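Local coordinates for protein beta-ketoacyl synthase (PDB 4EWG) that probably acts as a 3-oxoacyl-[acyl-carrier-protein] synthase, the condensing enzyme of fatty acid chain elongation, and has the thiolase-like fold, at residues Phe46-Ala54 / Asp207-Asn216; Ile261-Asp269 / Thr280-Asp291. One frame throughout, in Å; residues are numbered along the deposited sequence.

Contact 1 of 2, residues Phe46-Ala54 / Asp207-Asn216; sequences FESLHTRLA and DTLYATSTRN. With IMD (imidazole), chain C.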
loop_
_atom_site.group_PDB
_atom_site.type_symbol
_atom_site.label_atom_id
_atom_site.label_comp_id
_atom_site.label_asym_id
_atom_site.label_seq_id
_atom_site.Cartn_x
_atom_site.Cartn_y
_atom_site.Cartn_z
ATOM N N PHE A 46 20.630 -16.001 -14.959
ATOM C CA PHE A 46 20.649 -15.865 -13.496
ATOM C C PHE A 46 21.419 -16.995 -12.838
ATOM O O PHE A 46 21.391 -18.118 -13.311
ATOM C CB PHE A 46 19.221 -15.761 -12.952
ATOM C CG PHE A 46 18.512 -14.538 -13.427
ATOM C CD1 PHE A 46 18.983 -13.264 -13.071
ATOM C CD2 PHE A 46 17.433 -14.632 -14.299
ATOM C CE1 PHE A 46 18.368 -12.127 -13.538
ATOM C CE2 PHE A 46 16.816 -13.477 -14.775
ATOM C CZ PHE A 46 17.275 -12.236 -14.386
ATOM N N GLU A 47 22.108 -16.676 -11.749
ATOM C CA GLU A 47 23.028 -17.630 -11.129
ATOM C C GLU A 47 22.284 -18.869 -10.605
ATOM O O GLU A 47 22.566 -19.975 -11.017
ATOM C CB GLU A 47 23.817 -16.972 -9.999
ATOM C CG GLU A 47 25.068 -17.738 -9.604
ATOM C CD GLU A 47 25.820 -17.102 -8.433
ATOM O OE1 GLU A 47 25.452 -16.000 -7.994
ATOM O OE2 GLU A 47 26.792 -17.705 -7.945
ATOM N N SER A 48 21.289 -18.661 -9.750
ATOM C CA SER A 48 20.723 -19.749 -8.969
ATOM C C SER A 48 19.211 -19.826 -9.037
ATOM O O SER A 48 18.575 -19.776 -8.005
ATOM C CB SER A 48 21.156 -19.571 -7.508
ATOM O OG SER A 48 22.533 -19.233 -7.458
ATOM N N LEU A 49 18.632 -19.940 -10.237
ATOM C CA LEU A 49 17.201 -20.270 -10.365
ATOM C C LEU A 49 17.076 -21.715 -10.808
ATOM O O LEU A 49 17.723 -22.119 -11.751
ATOM C CB LEU A 49 16.515 -19.401 -11.381
ATOM C CG LEU A 49 16.173 -17.983 -10.936
ATOM C CD1 LEU A 49 15.514 -17.262 -12.095
ATOM C CD2 LEU A 49 15.290 -18.008 -9.704
ATOM N N HIS A 50 16.246 -22.475 -10.111
ATOM C CA HIS A 50 15.982 -23.846 -10.463
ATOM C C HIS A 50 14.959 -23.926 -11.532
ATOM O O HIS A 50 15.112 -24.682 -12.493
ATOM C CB HIS A 50 15.532 -24.611 -9.234
ATOM C CG HIS A 50 16.604 -24.701 -8.162
ATOM N ND1 HIS A 50 16.465 -24.140 -6.934
ATOM C CD2 HIS A 50 17.860 -25.245 -8.198
ATOM C CE1 HIS A 50 17.580 -24.361 -6.216
ATOM N NE2 HIS A 50 18.438 -25.021 -6.991
ATOM N N THR A 51 13.897 -23.136 -11.420
ATOM C CA THR A 51 12.860 -23.185 -12.454
ATOM C C THR A 51 13.320 -22.519 -13.743
ATOM O O THR A 51 14.065 -21.569 -13.714
ATOM C CB THR A 51 11.523 -22.572 -12.004
ATOM O OG1 THR A 51 10.501 -22.935 -12.940
ATOM C CG2 THR A 51 11.593 -21.083 -11.911
ATOM N N ARG A 52 12.837 -23.047 -14.864
ATOM C CA ARG A 52 12.915 -22.385 -16.156
ATOM C C ARG A 52 11.511 -22.201 -16.764
ATOM O O ARG A 52 11.351 -22.205 -17.987
ATOM C CB ARG A 52 13.813 -23.201 -17.103
ATOM C CG ARG A 52 15.279 -23.213 -16.691
ATOM C CD ARG A 52 15.883 -21.836 -16.875
ATOM N NE ARG A 52 17.283 -21.784 -16.482
ATOM C CZ ARG A 52 17.723 -21.533 -15.256
ATOM N NH1 ARG A 52 16.881 -21.318 -14.264
ATOM N NH2 ARG A 52 19.023 -21.511 -15.024
ATOM N N LEU A 53 10.500 -22.047 -15.913
ATOM C CA LEU A 53 9.107 -21.900 -16.388
ATOM C C LEU A 53 8.510 -20.541 -16.028
ATOM O O LEU A 53 8.790 -20.011 -14.957
ATOM C CB LEU A 53 8.229 -22.989 -15.770
ATOM C CG LEU A 53 8.693 -24.433 -15.968
ATOM C CD1 LEU A 53 7.899 -25.385 -15.077
ATOM C CD2 LEU A 53 8.547 -24.775 -17.433
ATOM N N ALA A 54 7.682 -20.000 -16.927
ATOM C CA ALA A 54 6.894 -18.793 -16.662
ATOM C C ALA A 54 5.706 -18.797 -17.591
ATOM O O ALA A 54 5.681 -19.579 -18.559
ATOM C CB ALA A 54 7.712 -17.531 -16.903
ATOM N N ASP A 207 11.154 -19.111 -6.015
ATOM C CA ASP A 207 12.169 -20.138 -6.283
ATOM C C ASP A 207 13.059 -20.391 -5.055
ATOM O O ASP A 207 13.372 -21.532 -4.752
ATOM C CB ASP A 207 13.023 -19.781 -7.508
ATOM C CG ASP A 207 13.721 -20.994 -8.114
ATOM O OD1 ASP A 207 13.027 -21.875 -8.675
ATOM O OD2 ASP A 207 14.953 -21.075 -8.056
ATOM N N THR A 208 13.417 -19.330 -4.335
ATOM C CA THR A 208 14.212 -19.469 -3.122
ATOM C C THR A 208 13.446 -20.134 -1.987
ATOM O O THR A 208 14.051 -20.549 -1.024
ATOM C CB THR A 208 14.726 -18.115 -2.607
ATOM O OG1 THR A 208 13.606 -17.258 -2.329
ATOM C CG2 THR A 208 15.649 -17.446 -3.657
ATOM N N LEU A 209 12.123 -20.196 -2.083
ATOM C CA LEU A 209 11.303 -20.927 -1.124
ATOM C C LEU A 209 11.067 -22.357 -1.566
ATOM O O LEU A 209 10.342 -23.076 -0.913
ATOM C CB LEU A 209 9.928 -20.216 -0.923
ATOM C CG LEU A 209 9.941 -18.834 -0.230
ATOM C CD1 LEU A 209 8.579 -18.121 -0.334
ATOM C CD2 LEU A 209 10.382 -18.938 1.230
ATOM N N TYR A 210 11.656 -22.769 -2.690
ATOM C CA TYR A 210 11.327 -24.058 -3.328
ATOM C C TYR A 210 9.830 -24.221 -3.615
ATOM O O TYR A 210 9.312 -25.312 -3.526
ATOM C CB TYR A 210 11.815 -25.244 -2.490
ATOM C CG TYR A 210 13.268 -25.138 -2.170
ATOM C CD1 TYR A 210 13.688 -24.372 -1.085
ATOM C CD2 TYR A 210 14.246 -25.785 -2.966
ATOM C CE1 TYR A 210 15.019 -24.223 -0.794
ATOM C CE2 TYR A 210 15.595 -25.668 -2.661
ATOM C CZ TYR A 210 15.973 -24.869 -1.565
ATOM O OH TYR A 210 17.283 -24.680 -1.228
ATOM N N ALA A 211 9.144 -23.130 -3.943
ATOM C CA ALA A 211 7.698 -23.164 -4.200
ATOM C C ALA A 211 7.415 -23.207 -5.687
ATOM O O ALA A 211 6.266 -23.448 -6.099
ATOM C CB ALA A 211 7.021 -21.945 -3.577
ATOM N N THR A 212 8.456 -23.025 -6.501
ATOM C CA THR A 212 8.285 -23.057 -7.944
ATOM C C THR A 212 8.339 -24.492 -8.486
ATOM O O THR A 212 9.142 -25.300 -8.042
ATOM C CB THR A 212 9.385 -22.260 -8.651
ATOM O OG1 THR A 212 10.655 -22.637 -8.121
ATOM C CG2 THR A 212 9.188 -20.782 -8.480
ATOM N N SER A 213 7.506 -24.783 -9.474
ATOM C CA SER A 213 7.633 -25.998 -10.281
ATOM C C SER A 213 8.956 -26.010 -11.055
ATOM O O SER A 213 9.365 -24.969 -11.594
ATOM C CB SER A 213 6.491 -26.074 -11.285
ATOM O OG SER A 213 6.617 -27.217 -12.128
ATOM N N THR A 214 9.602 -27.178 -11.126
ATOM C CA THR A 214 10.835 -27.337 -11.838
ATOM C C THR A 214 10.711 -28.383 -12.969
ATOM O O THR A 214 11.719 -28.921 -13.433
ATOM C CB THR A 214 11.963 -27.751 -10.888
ATOM O OG1 THR A 214 11.574 -28.932 -10.242
ATOM C CG2 THR A 214 12.240 -26.677 -9.827
ATOM N N ARG A 215 9.498 -28.646 -13.438
ATOM C CA ARG A 215 9.334 -29.521 -14.589
ATOM C C ARG A 215 9.685 -28.761 -15.850
ATOM O O ARG A 215 8.831 -28.444 -16.661
ATOM C CB ARG A 215 7.932 -30.096 -14.628
ATOM C CG ARG A 215 7.775 -31.162 -13.568
ATOM C CD ARG A 215 6.352 -31.658 -13.469
ATOM N NE ARG A 215 5.998 -32.540 -14.595
ATOM C CZ ARG A 215 4.854 -33.218 -14.693
ATOM N NH1 ARG A 215 3.927 -33.118 -13.745
ATOM N NH2 ARG A 215 4.637 -33.994 -15.744
ATOM N N ASN A 216 10.976 -28.489 -16.014
ATOM C CA ASN A 216 11.438 -27.501 -16.983
ATOM C C ASN A 216 11.244 -27.926 -18.438
ATOM O O ASN A 216 11.190 -27.087 -19.349
ATOM C CB ASN A 216 12.881 -27.095 -16.664
ATOM C CG ASN A 216 12.986 -26.293 -15.357
ATOM O OD1 ASN A 216 11.997 -25.734 -14.871
ATOM N ND2 ASN A 216 14.168 -26.185 -14.827
HETATM N N1 IMD C . 12.337 -26.641 -6.168
HETATM C C2 IMD C . 11.374 -25.718 -6.453
HETATM N N3 IMD C . 11.966 -24.521 -6.633
HETATM C C4 IMD C . 13.322 -24.683 -6.465
HETATM C C5 IMD C . 13.557 -26.032 -6.181
#
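Asp-207, in the last turn of helix 200-207, bridges to segment 46-54 of this thiolase-like ketosynthase by gripping two consecutive backbone N-H groups. Its CB packs on Leu-49 CD2 at 3.6 Å, and with CG anti to the backbone N (chi1 -159°) the carboxylate is carried to the peptides beyond. Asp-207 OD2 takes His-50 N at 2.8 Å on its syn side, an almost straight bond of 169°. Asp-207 OD1 is held twice, from opposite faces of the carboxylate plane: Thr-51 N comes from above one face, and Thr-212 OG1 donates to it at 2.6 Å on the anti side. These three bonds fix the rotation of the carboxylate. Thr-212 OG1 also accepts from N3 of an imidazole, probably from the crystallisation liquor, which lies among His-50, Tyr-210 and the Thr-214 methyl CG2.

Asn-216 makes a different bridge, giving one N-H and accepting another, across His-50 and Arg-52. Asn-216 ND2 donates a hydrogen bond to His-50 O at 2.9 Å, in both the carbonyl and the amide plane. Asn-216 OD1 receives Arg-52 N at 2.8 Å from a different direction, well above its carbonyl plane, while the Arg-52 CB rests against Asn-216 CG. Beyond this, Leu-53 CD1 touches Arg-215 O and Ser-213 OG, the latter hydrogen-bonded to Asp-231 and Thr-222. Leu-49 and Thr-51 also pack on helix 200-207, whose end is marked by a Schellman motif at Tyr-210. Between the two grips, Thr-51 OG1 closes an ST turn by accepting from Leu-53 N, and donates to Ser-213 O at 2.7 Å, the C=O pointing almost straight at it (172°).

Contact 2 of 2, residues Ile261-Asp269 / Thr280-Asp291; sequences IVGFGCNSD and TMARAMQLALED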
loop_
_atom_site.group_PDB
_atom_site.type_symbol
_atom_site.label_atom_id
_atom_site.label_comp_id
_atom_site.label_asym_id
_atom_site.label_seq_id
_atom_site.Cartn_x
_atom_site.Cartn_y
_atom_site.Cartn_z
ATOM N N ILE A 261 -20.876 -6.108 -5.850
ATOM C CA ILE A 261 -19.992 -6.626 -4.815
ATOM C C ILE A 261 -20.764 -6.577 -3.551
ATOM O O ILE A 261 -21.264 -5.484 -3.176
ATOM C CB ILE A 261 -18.745 -5.763 -4.608
ATOM C CG1 ILE A 261 -18.005 -5.556 -5.919
ATOM C CG2 ILE A 261 -17.825 -6.399 -3.553
ATOM C CD1 ILE A 261 -16.838 -4.587 -5.761
ATOM N N VAL A 262 -20.903 -7.730 -2.891
ATOM C CA VAL A 262 -21.759 -7.806 -1.700
ATOM C C VAL A 262 -21.019 -8.141 -0.416
ATOM O O VAL A 262 -21.532 -7.879 0.667
ATOM C CB VAL A 262 -22.966 -8.765 -1.901
ATOM C CG1 VAL A 262 -23.996 -8.138 -2.873
ATOM C CG2 VAL A 262 -22.529 -10.140 -2.396
ATOM N N GLY A 263 -19.801 -8.673 -0.507
ATOM C CA GLY A 263 -18.996 -8.907 0.682
ATOM C C GLY A 263 -17.512 -8.910 0.466
ATOM O O GLY A 263 -17.003 -9.291 -0.605
ATOM N N PHE A 264 -16.795 -8.476 1.487
ATOM C CA PHE A 264 -15.355 -8.521 1.472
ATOM C C PHE A 264 -14.858 -8.882 2.845
ATOM O O PHE A 264 -15.233 -8.248 3.811
ATOM C CB PHE A 264 -14.800 -7.163 1.046
ATOM C CG PHE A 264 -13.317 -7.046 1.160
ATOM C CD1 PHE A 264 -12.485 -7.920 0.490
ATOM C CD2 PHE A 264 -12.742 -6.014 1.909
ATOM C CE1 PHE A 264 -11.109 -7.799 0.580
ATOM C CE2 PHE A 264 -11.367 -5.876 1.975
ATOM C CZ PHE A 264 -10.549 -6.780 1.325
ATOM N N GLY A 265 -14.028 -9.906 2.926
ATOM C CA GLY A 265 -13.414 -10.318 4.196
ATOM C C GLY A 265 -11.896 -10.258 4.035
ATOM O O GLY A 265 -11.361 -10.649 2.994
ATOM N N CYS A 266 -11.227 -9.714 5.043
ATOM C CA CYS A 266 -9.819 -9.590 5.028
ATOM C C CYS A 266 -9.247 -9.740 6.405
ATOM O O CYS A 266 -9.650 -9.029 7.341
ATOM C CB CYS A 266 -9.427 -8.238 4.443
ATOM S SG CYS A 266 -7.644 -8.040 4.305
ATOM N N ASN A 267 -8.308 -10.668 6.533
ATOM C CA ASN A 267 -7.609 -10.916 7.782
ATOM C C ASN A 267 -6.195 -11.440 7.532
ATOM O O ASN A 267 -5.739 -11.449 6.404
ATOM C CB ASN A 267 -8.417 -11.871 8.695
ATOM C CG ASN A 267 -8.427 -13.303 8.209
ATOM O OD1 ASN A 267 -8.013 -13.601 7.089
ATOM N ND2 ASN A 267 -8.894 -14.204 9.058
ATOM N N SER A 268 -5.498 -11.812 8.599
ATOM C CA SER A 268 -4.236 -12.546 8.464
ATOM C C SER A 268 -4.087 -13.693 9.458
ATOM O O SER A 268 -4.729 -13.732 10.519
ATOM C CB SER A 268 -3.027 -11.629 8.530
ATOM O OG SER A 268 -3.290 -10.573 9.385
ATOM N N ASP A 269 -3.225 -14.633 9.082
ATOM C CA ASP A 269 -2.958 -15.818 9.891
ATOM C C ASP A 269 -2.223 -15.497 11.192
ATOM O O ASP A 269 -2.354 -16.229 12.154
ATOM C CB ASP A 269 -2.111 -16.829 9.115
ATOM C CG ASP A 269 -2.805 -17.382 7.856
ATOM O OD1 ASP A 269 -4.060 -17.309 7.767
ATOM O OD2 ASP A 269 -2.067 -17.921 6.971
ATOM N N THR A 280 -7.622 -19.485 9.842
ATOM C CA THR A 280 -7.747 -18.062 9.563
ATOM C C THR A 280 -8.067 -17.784 8.102
ATOM O O THR A 280 -8.702 -16.771 7.805
ATOM C CB THR A 280 -6.502 -17.275 10.021
ATOM O OG1 THR A 280 -5.344 -18.099 9.852
ATOM C CG2 THR A 280 -6.622 -16.904 11.512
ATOM N N MET A 281 -7.651 -18.688 7.202
ATOM C CA MET A 281 -8.082 -18.625 5.797
ATOM C C MET A 281 -9.610 -18.812 5.724
ATOM O O MET A 281 -10.301 -18.047 5.061
ATOM C CB MET A 281 -7.368 -19.685 4.945
ATOM C CG MET A 281 -5.862 -19.447 4.792
ATOM S SD MET A 281 -4.935 -20.933 4.331
ATOM C CE MET A 281 -5.151 -20.965 2.547
ATOM N N ALA A 282 -10.127 -19.810 6.449
ATOM C CA ALA A 282 -11.586 -20.031 6.548
ATOM C C ALA A 282 -12.261 -18.787 7.101
ATOM O O ALA A 282 -13.272 -18.334 6.584
ATOM C CB ALA A 282 -11.915 -21.265 7.414
ATOM N N ARG A 283 -11.682 -18.232 8.162
ATOM C CA ARG A 283 -12.278 -17.063 8.857
ATOM C C ARG A 283 -12.432 -15.874 7.909
ATOM O O ARG A 283 -13.426 -15.135 7.972
ATOM C CB ARG A 283 -11.436 -16.710 10.092
ATOM C CG ARG A 283 -11.943 -15.561 10.958
ATOM C CD ARG A 283 -13.284 -15.852 11.615
ATOM N NE ARG A 283 -13.868 -14.636 12.192
ATOM C CZ ARG A 283 -15.176 -14.338 12.220
ATOM N NH1 ARG A 283 -16.096 -15.138 11.664
ATOM N NH2 ARG A 283 -15.570 -13.195 12.778
ATOM N N ALA A 284 -11.479 -15.704 6.995
ATOM C CA ALA A 284 -11.591 -14.674 5.976
ATOM C C ALA A 284 -12.862 -14.871 5.095
ATOM O O ALA A 284 -13.590 -13.906 4.807
ATOM C CB ALA A 284 -10.332 -14.640 5.126
ATOM N N MET A 285 -13.118 -16.116 4.692
ATOM C CA MET A 285 -14.323 -16.456 3.947
ATOM C C MET A 285 -15.600 -16.122 4.751
ATOM O O MET A 285 -16.540 -15.509 4.209
ATOM C CB MET A 285 -14.308 -17.945 3.567
ATOM C CG MET A 285 -13.075 -18.385 2.784
ATOM S SD MET A 285 -13.128 -20.130 2.340
ATOM C CE MET A 285 -11.415 -20.460 1.930
ATOM N N GLN A 286 -15.615 -16.506 6.034
ATOM C CA GLN A 286 -16.714 -16.196 6.987
ATOM C C GLN A 286 -16.946 -14.707 7.105
ATOM O O GLN A 286 -18.074 -14.246 7.116
ATOM C CB GLN A 286 -16.347 -16.649 8.437
ATOM C CG GLN A 286 -16.637 -18.060 8.909
ATOM C CD GLN A 286 -15.848 -18.401 10.222
ATOM O OE1 GLN A 286 -16.077 -17.777 11.301
ATOM N NE2 GLN A 286 -14.883 -19.371 10.124
ATOM N N LEU A 287 -15.872 -13.962 7.283
ATOM C CA LEU A 287 -15.960 -12.493 7.327
ATOM C C LEU A 287 -16.673 -11.944 6.091
ATOM O O LEU A 287 -17.517 -11.027 6.203
ATOM C CB LEU A 287 -14.563 -11.858 7.495
ATOM C CG LEU A 287 -13.990 -11.897 8.925
ATOM C CD1 LEU A 287 -12.529 -11.477 8.960
ATOM C CD2 LEU A 287 -14.792 -11.001 9.861
ATOM N N ALA A 288 -16.386 -12.513 4.916
ATOM C CA ALA A 288 -17.037 -12.040 3.683
ATOM C C ALA A 288 -18.529 -12.394 3.722
ATOM O O ALA A 288 -19.390 -11.563 3.398
ATOM C CB ALA A 288 -16.388 -12.662 2.459
ATOM N N LEU A 289 -18.814 -13.641 4.103
ATOM C CA LEU A 289 -20.201 -14.115 4.222
ATOM C C LEU A 289 -20.980 -13.256 5.225
ATOM O O LEU A 289 -22.094 -12.844 4.947
ATOM C CB LEU A 289 -20.260 -15.602 4.598
ATOM C CG LEU A 289 -19.862 -16.641 3.520
ATOM C CD1 LEU A 289 -19.727 -18.043 4.159
ATOM C CD2 LEU A 289 -20.812 -16.715 2.321
ATOM N N GLU A 290 -20.363 -12.951 6.355
ATOM C CA GLU A 290 -20.984 -12.074 7.352
ATOM C C GLU A 290 -21.209 -10.655 6.800
ATOM O O GLU A 290 -22.242 -10.062 7.027
ATOM C CB GLU A 290 -20.150 -12.036 8.649
ATOM C CG GLU A 290 -20.158 -13.342 9.449
ATOM C CD GLU A 290 -19.200 -13.337 10.633
ATOM O OE1 GLU A 290 -18.426 -12.371 10.788
ATOM O OE2 GLU A 290 -19.230 -14.302 11.439
ATOM N N ASP A 291 -20.245 -10.132 6.041
ATOM C CA ASP A 291 -20.360 -8.817 5.437
ATOM C C ASP A 291 -21.511 -8.820 4.432
ATOM O O ASP A 291 -22.241 -7.827 4.323
ATOM C CB ASP A 291 -19.034 -8.444 4.760
ATOM C CG ASP A 291 -19.012 -7.019 4.228
ATOM O OD1 ASP A 291 -19.606 -6.131 4.853
ATOM O OD2 ASP A 291 -18.417 -6.790 3.187
HETATM O O HOH W 1 -3.443 -18.740 12.305
#
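Thr-280 O, in the first turn of helix 278-291, is gripped by two donors from opposite faces of its carbonyl plane. Ala-284 N supplies the normal helical bond, and Asn-267 ND2 of the strand adds a second to Thr-280 O at 2.9 Å, with that oxygen lying in the amide plane of Asn-267. Asn-267 CG sits between the backbone N and the carbonyl carbon (chi1 72°), which sets the amide over the helix; Asn-267 OD1, 3.2 Å from Ala-284 CB, is satisfied by Asn-403. Just beyond the strand's end, Asp-269 OD1 accepts from Thr-280 OG1 at 2.6 Å, the donor 44° above the carboxylate plane.

At the other end, Asp-291 OD2 accepts Phe-264 N at 2.9 Å through its anti lone pair, while its OD1 pairs with Lys-186 of the second subunit. Between these polar ends the packing is nearly bare backbone: Gly-265 CA lies 3.6 Å from Ala-284 O. The short segments run antiparallel at 149°, axes only 5.7 Å apart, a closeness that Gly-263 and Gly-265 permit. This is a sheet strand covered by the following antiparallel helix, in the C-terminal half of the thiolase-like alpha/beta fold. Strand 259-268 lies beside strand 402-409; Phe-264 and Cys-266 pack on helix 170-183 and on Arg-160 of the second subunit, and Met-281 and Met-285 pack the helix on strand 391-398 and helix 310-324.

How the contacts relate
Contact 2 is buried, joining a strand of the large sheet to the helix that covers it, whereas contact 1 is partly buried and ties two mostly irregular segments together farther from the chain centre (about 22 Å against about 17 Å). They share no elements. The centres of contacts 1 and 2 lie about 32 Å apart, and the nearest atoms of contacts 1 and 2 are about 13 Å apart. The chemistry follows the place: in contact 1 five hydrogen bonds cross, four of them using a backbone N-H or C=O of segment 46-54, while in contact 2 three cross and close glycine-alanine packing fills the middle. Both reach the second subunit, contact 1 through Glu-47 and Leu-209, contact 2 through Ser-268 and Asp-291.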